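Local coordinates for arginase (Trypanosoma brucei brucei, PDB 4RHJ), which is of unknown function: it has the arginase-deacetylase fold and belongs to the arginase family but evolved without the binuclear manganese cluster of true arginases, at residues His167-Pro172 / Ser242-Val247; Ser145-Met150 / Asp285-Asn290. All coordinates share one frame; numbering follows the deposited sequence.

Both contacts involve the same parallel sheet of the arginase-deacetylase fold, their centres about 10 Å apart. Contact 1 joins strands 163-168 and 239-244 at their C-terminal ends; contact 2 sets the turn leading into helix 148-157 against the end of strand 281-287, which lies beside 239-244. Along the chain the order is 145-150, 167-172, 242-247 and 285-290, so the outer two segments form contact 2 and the inner two contact 1. Side chains tie them together: Ser242 OG lies 2.8 Å from Thr147 OG1, and His167 NE2 lies 2.8 Å from Tyr287 OH, both probable hydrogen bonds. Together they build the strand ends around Asp244, a manganese ligand in another structure of this protein.

Contact 1: residues His167-Pro172 / Ser242-Val247; sequences HFSARP and SIDASV
Phe168 and Ile243 lie side by side on one face of the sheet, pointing the same way, with Phe168 CD2 3.7 Å from Ile243 CG1. Their apolar side chains suit this face because helix 266-274 packs over it, Leu269 and Ile272 touching the phenylalanine and Met273 the isoleucine. On the other face His167 and Ser242 are neighbours, the serine hydroxyl at the edge of the imidazole, near its plane. Their polar ends are held further off, His167 NE2 by Tyr287 OH and Ser242 OG by Thr147 OG1. The two parallel strands are joined by backbone bonds: Phe168 N donates to Ser242 O (3.0 Å), and Phe168 O receives Asp244 N (2.8 Å).

Past the strand ends, small polar side chains take over. With OG turned anti to its backbone N (chi1 -171°), Ser169 brings its hydroxyl within reach of both Asp244 OD2, 3.2 Å away, and Ser246 OG, 3.0 Å away. The Ser246 hydroxyl accepts the almost straight bond from Ala170 N (3.1 Å, 175°), so a single short side chain links two residues of the opposite loop. Val247 lays CG2 against Phe168 CB at 3.9 Å and also touches Leu269 of helix 266-274. Asp244 OD1 receives Ser246 N from above the carboxylate plane, an Asx turn, which would limit rotation of the carboxylate. This is the C-terminal edge of a parallel alpha/beta sheet, where the arginase fold places its metal site; Asp244 binds manganese in another structure of this protein, but no metal is bound to it here.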
loop_
_atom_site.group_PDB
_atom_site.type_symbol
_atom_site.label_atom_id
_atom_site.label_comp_id
_atom_site.label_asym_id
_atom_site.label_seq_id
_atom_site.Cartn_x
_atom_site.Cartn_y
_atom_site.Cartn_z
ATOM N N HIS A 167 3.802 -21.055 -7.896
ATOM C CA HIS A 167 4.585 -20.507 -6.771
ATOM C C HIS A 167 4.664 -18.979 -6.779
ATOM O O HIS A 167 5.202 -18.366 -7.698
ATOM C CB HIS A 167 6.015 -21.101 -6.741
ATOM C CG HIS A 167 6.863 -20.601 -5.602
ATOM N ND1 HIS A 167 8.100 -20.026 -5.792
ATOM C CD2 HIS A 167 6.635 -20.564 -4.264
ATOM C CE1 HIS A 167 8.606 -19.672 -4.621
ATOM N NE2 HIS A 167 7.738 -19.991 -3.682
ATOM N N PHE A 168 4.136 -18.387 -5.717
ATOM C CA PHE A 168 4.129 -16.943 -5.502
ATOM C C PHE A 168 5.150 -16.479 -4.469
ATOM O O PHE A 168 4.941 -16.628 -3.277
ATOM C CB PHE A 168 2.749 -16.474 -5.023
ATOM C CG PHE A 168 1.627 -16.739 -5.990
ATOM C CD1 PHE A 168 1.345 -15.848 -7.002
ATOM C CD2 PHE A 168 0.817 -17.866 -5.839
ATOM C CE1 PHE A 168 0.309 -16.098 -7.877
ATOM C CE2 PHE A 168 -0.218 -18.118 -6.690
ATOM C CZ PHE A 168 -0.484 -17.233 -7.709
ATOM N N SER A 169 6.221 -15.855 -4.917
ATOM C CA SER A 169 7.216 -15.366 -3.989
ATOM C C SER A 169 7.986 -14.219 -4.590
ATOM O O SER A 169 7.921 -14.008 -5.799
ATOM C CB SER A 169 8.166 -16.486 -3.605
ATOM O OG SER A 169 8.999 -16.073 -2.559
ATOM N N ALA A 170 8.726 -13.497 -3.756
ATOM C CA ALA A 170 9.644 -12.462 -4.229
ATOM C C ALA A 170 10.907 -13.059 -4.834
ATOM O O ALA A 170 11.592 -12.414 -5.637
ATOM C CB ALA A 170 10.003 -11.544 -3.111
ATOM N N ARG A 171 11.213 -14.292 -4.436
ATOM C CA ARG A 171 12.363 -15.043 -4.953
ATOM C C ARG A 171 11.926 -16.391 -5.502
ATOM O O ARG A 171 10.973 -16.972 -5.011
ATOM C CB ARG A 171 13.410 -15.267 -3.863
ATOM C CG ARG A 171 12.937 -16.184 -2.766
ATOM C CD ARG A 171 13.514 -15.820 -1.391
ATOM N NE ARG A 171 12.909 -14.629 -0.783
ATOM C CZ ARG A 171 13.425 -13.401 -0.844
ATOM N NH1 ARG A 171 14.553 -13.190 -1.501
ATOM N NH2 ARG A 171 12.815 -12.379 -0.255
ATOM N N PRO A 172 12.640 -16.904 -6.514
ATOM C CA PRO A 172 12.318 -18.215 -7.090
ATOM C C PRO A 172 12.441 -19.330 -6.072
ATOM O O PRO A 172 11.761 -20.334 -6.216
ATOM C CB PRO A 172 13.351 -18.377 -8.208
ATOM C CG PRO A 172 13.766 -17.014 -8.554
ATOM C CD PRO A 172 13.698 -16.218 -7.276
ATOM N N SER A 242 1.299 -22.713 -3.747
ATOM C CA SER A 242 2.294 -22.326 -2.745
ATOM C C SER A 242 2.444 -20.815 -2.763
ATOM O O SER A 242 2.742 -20.219 -3.807
ATOM C CB SER A 242 3.645 -22.992 -2.997
ATOM O OG SER A 242 4.507 -22.838 -1.873
ATOM N N ILE A 243 2.233 -20.221 -1.590
ATOM C CA ILE A 243 2.076 -18.785 -1.430
ATOM C C ILE A 243 3.003 -18.250 -0.346
ATOM O O ILE A 243 2.793 -18.466 0.837
ATOM C CB ILE A 243 0.610 -18.421 -1.090
ATOM C CG1 ILE A 243 -0.278 -18.576 -2.332
ATOM C CG2 ILE A 243 0.511 -17.010 -0.506
ATOM C CD1 ILE A 243 -1.754 -18.505 -2.036
ATOM N N ASP A 244 4.069 -17.608 -0.775
ATOM C CA ASP A 244 4.947 -16.905 0.129
ATOM C C ASP A 244 4.436 -15.487 0.252
ATOM O O ASP A 244 4.239 -14.795 -0.748
ATOM C CB ASP A 244 6.375 -16.913 -0.382
ATOM C CG ASP A 244 7.383 -16.481 0.671
ATOM O OD1 ASP A 244 7.016 -15.763 1.617
ATOM O OD2 ASP A 244 8.560 -16.865 0.539
ATOM N N ALA A 245 4.206 -15.085 1.491
ATOM C CA ALA A 245 3.778 -13.744 1.827
ATOM C C ALA A 245 4.769 -12.705 1.299
ATOM O O ALA A 245 4.425 -11.530 1.103
ATOM C CB ALA A 245 3.609 -13.625 3.330
ATOM N N SER A 246 5.996 -13.148 1.046
ATOM C CA SER A 246 7.007 -12.260 0.489
ATOM C C SER A 246 6.589 -11.747 -0.913
ATOM O O SER A 246 7.080 -10.711 -1.379
ATOM C CB SER A 246 8.354 -12.969 0.414
ATOM O OG SER A 246 8.371 -13.871 -0.671
ATOM N N VAL A 247 5.673 -12.458 -1.570
ATOM C CA VAL A 247 5.218 -12.046 -2.900
ATOM C C VAL A 247 4.495 -10.705 -2.871
ATOM O O VAL A 247 4.572 -9.950 -3.833
ATOM C CB VAL A 247 4.273 -13.091 -3.569
ATOM C CG1 VAL A 247 2.840 -12.997 -3.046
ATOM C CG2 VAL A 247 4.247 -12.896 -5.104
#

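Contact 2: residues Ser145-Met150 / Asp285-Asn290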
loop_
_atom_site.group_PDB
_atom_site.type_symbol
_atom_site.label_atom_id
_atom_site.label_comp_id
_atom_site.label_asym_id
_atom_site.label_seq_id
_atom_site.Cartn_x
_atom_site.Cartn_y
_atom_site.Cartn_z
ATOM N N SER A 145 8.417 -24.991 3.867
ATOM C CA SER A 145 8.796 -26.408 3.881
ATOM C C SER A 145 7.612 -27.341 3.703
ATOM O O SER A 145 7.746 -28.448 3.173
ATOM C CB SER A 145 9.499 -26.745 5.187
ATOM O OG SER A 145 8.825 -26.158 6.282
ATOM N N ALA A 146 6.448 -26.886 4.159
ATOM C CA ALA A 146 5.201 -27.625 3.989
ATOM C C ALA A 146 4.691 -27.574 2.556
ATOM O O ALA A 146 3.501 -27.750 2.315
ATOM C CB ALA A 146 4.139 -27.092 4.925
ATOM N N THR A 147 5.576 -27.294 1.606
ATOM C CA THR A 147 5.232 -27.474 0.205
ATOM C C THR A 147 5.759 -28.831 -0.199
ATOM O O THR A 147 5.022 -29.660 -0.716
ATOM C CB THR A 147 5.797 -26.357 -0.680
ATOM O OG1 THR A 147 4.989 -25.184 -0.505
ATOM C CG2 THR A 147 5.786 -26.768 -2.167
ATOM N N LEU A 148 7.024 -29.064 0.117
ATOM C CA LEU A 148 7.698 -30.331 -0.127
ATOM C C LEU A 148 6.919 -31.550 0.390
ATOM O O LEU A 148 6.640 -32.469 -0.364
ATOM C CB LEU A 148 9.095 -30.273 0.508
ATOM C CG LEU A 148 9.980 -31.514 0.547
ATOM C CD1 LEU A 148 10.121 -32.138 -0.835
ATOM C CD2 LEU A 148 11.334 -31.137 1.118
ATOM N N SER A 149 6.555 -31.540 1.670
ATOM C CA SER A 149 5.917 -32.693 2.319
ATOM C C SER A 149 4.543 -33.031 1.754
ATOM O O SER A 149 4.221 -34.198 1.550
ATOM C CB SER A 149 5.776 -32.445 3.820
ATOM O OG SER A 149 6.805 -31.602 4.303
ATOM N N MET A 150 3.738 -31.996 1.520
ATOM C CA MET A 150 2.336 -32.143 1.112
ATOM C C MET A 150 2.179 -32.662 -0.317
ATOM O O MET A 150 1.323 -33.516 -0.599
ATOM C CB MET A 150 1.604 -30.803 1.253
ATOM C CG MET A 150 1.494 -30.275 2.693
ATOM S SD MET A 150 0.739 -28.633 2.756
ATOM C CE MET A 150 -0.940 -28.996 2.254
ATOM N N ASP A 285 -0.150 -24.124 0.648
ATOM C CA ASP A 285 0.742 -23.799 1.740
ATOM C C ASP A 285 0.934 -22.312 1.790
ATOM O O ASP A 285 1.565 -21.725 0.906
ATOM C CB ASP A 285 2.115 -24.483 1.606
ATOM C CG ASP A 285 3.068 -24.122 2.757
ATOM O OD1 ASP A 285 2.583 -23.813 3.867
ATOM O OD2 ASP A 285 4.292 -24.150 2.558
ATOM N N VAL A 286 0.392 -21.692 2.819
ATOM C CA VAL A 286 0.593 -20.264 2.948
ATOM C C VAL A 286 1.546 -19.977 4.097
ATOM O O VAL A 286 1.213 -20.218 5.251
ATOM C CB VAL A 286 -0.725 -19.527 3.145
ATOM C CG1 VAL A 286 -0.530 -18.063 2.837
ATOM C CG2 VAL A 286 -1.781 -20.109 2.217
ATOM N N TYR A 287 2.716 -19.430 3.752
ATOM C CA TYR A 287 3.878 -19.333 4.635
ATOM C C TYR A 287 4.595 -17.991 4.535
ATOM O O TYR A 287 4.172 -17.114 3.793
ATOM C CB TYR A 287 4.867 -20.442 4.301
ATOM C CG TYR A 287 5.421 -20.384 2.886
ATOM C CD1 TYR A 287 4.743 -20.969 1.819
ATOM C CD2 TYR A 287 6.631 -19.758 2.625
ATOM C CE1 TYR A 287 5.265 -20.932 0.533
ATOM C CE2 TYR A 287 7.155 -19.719 1.361
ATOM C CZ TYR A 287 6.475 -20.299 0.308
ATOM O OH TYR A 287 7.012 -20.239 -0.968
ATOM N N GLY A 288 5.690 -17.840 5.277
ATOM C CA GLY A 288 6.507 -16.635 5.190
ATOM C C GLY A 288 6.235 -15.573 6.234
ATOM O O GLY A 288 6.892 -14.536 6.266
ATOM N N TYR A 289 5.268 -15.848 7.102
ATOM C CA TYR A 289 4.782 -14.887 8.061
ATOM C C TYR A 289 5.374 -15.133 9.443
ATOM O O TYR A 289 5.354 -16.235 9.972
ATOM C CB TYR A 289 3.244 -14.925 8.109
ATOM C CG TYR A 289 2.651 -14.304 9.348
ATOM C CD1 TYR A 289 2.643 -12.925 9.526
ATOM C CD2 TYR A 289 2.123 -15.098 10.363
ATOM C CE1 TYR A 289 2.112 -12.363 10.679
ATOM C CE2 TYR A 289 1.581 -14.533 11.527
ATOM C CZ TYR A 289 1.577 -13.162 11.672
ATOM O OH TYR A 289 1.044 -12.588 12.811
ATOM N N ASN A 290 5.908 -14.071 10.015
ATOM C CA ASN A 290 6.547 -14.136 11.313
ATOM C C ASN A 290 6.114 -12.922 12.120
ATOM O O ASN A 290 6.471 -11.795 11.792
ATOM C CB ASN A 290 8.069 -14.203 11.159
ATOM C CG ASN A 290 8.801 -14.238 12.495
ATOM O OD1 ASN A 290 8.228 -13.976 13.543
ATOM N ND2 ASN A 290 10.094 -14.525 12.445
#
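Thr147 and Asp285 meet nearly at right angles, the threonine hydroxyl reaching one oxygen of the carboxylate. Thr147 OG1 stands 3.3 Å from Asp285 OD2, a weak hydrogen bond; the stronger partner of this hydroxyl is Ser242 OG. The threonine's chi1 of -76° sets OG1 beside its own backbone N and anti to the carbonyl carbon, with the methyl CG2 anti to the backbone N, so that the hydroxyl and not the methyl faces Asp285. Asp285 is extended, its CG anti to the backbone N, and this chi1 of 179° carries the carboxylate out from the strand to the turn. There its carboxylate also lies against Ala146, whose CB is 3.8 Å from Asp285 OD2; a methyl is small enough to let the acid come this close. The other oxygen, OD1, has a weak hydrogen bond from Ser139 OG, so both ends of the buried acid have a polar neighbour.

Strand 281-287 lies between 136-140 and 239-244 in the sheet, while Ala146 and Met150 pack on helix 116-131; the contact thus joins the N-terminal part of helix 148-157 and the turn before it to the middle of the sheet.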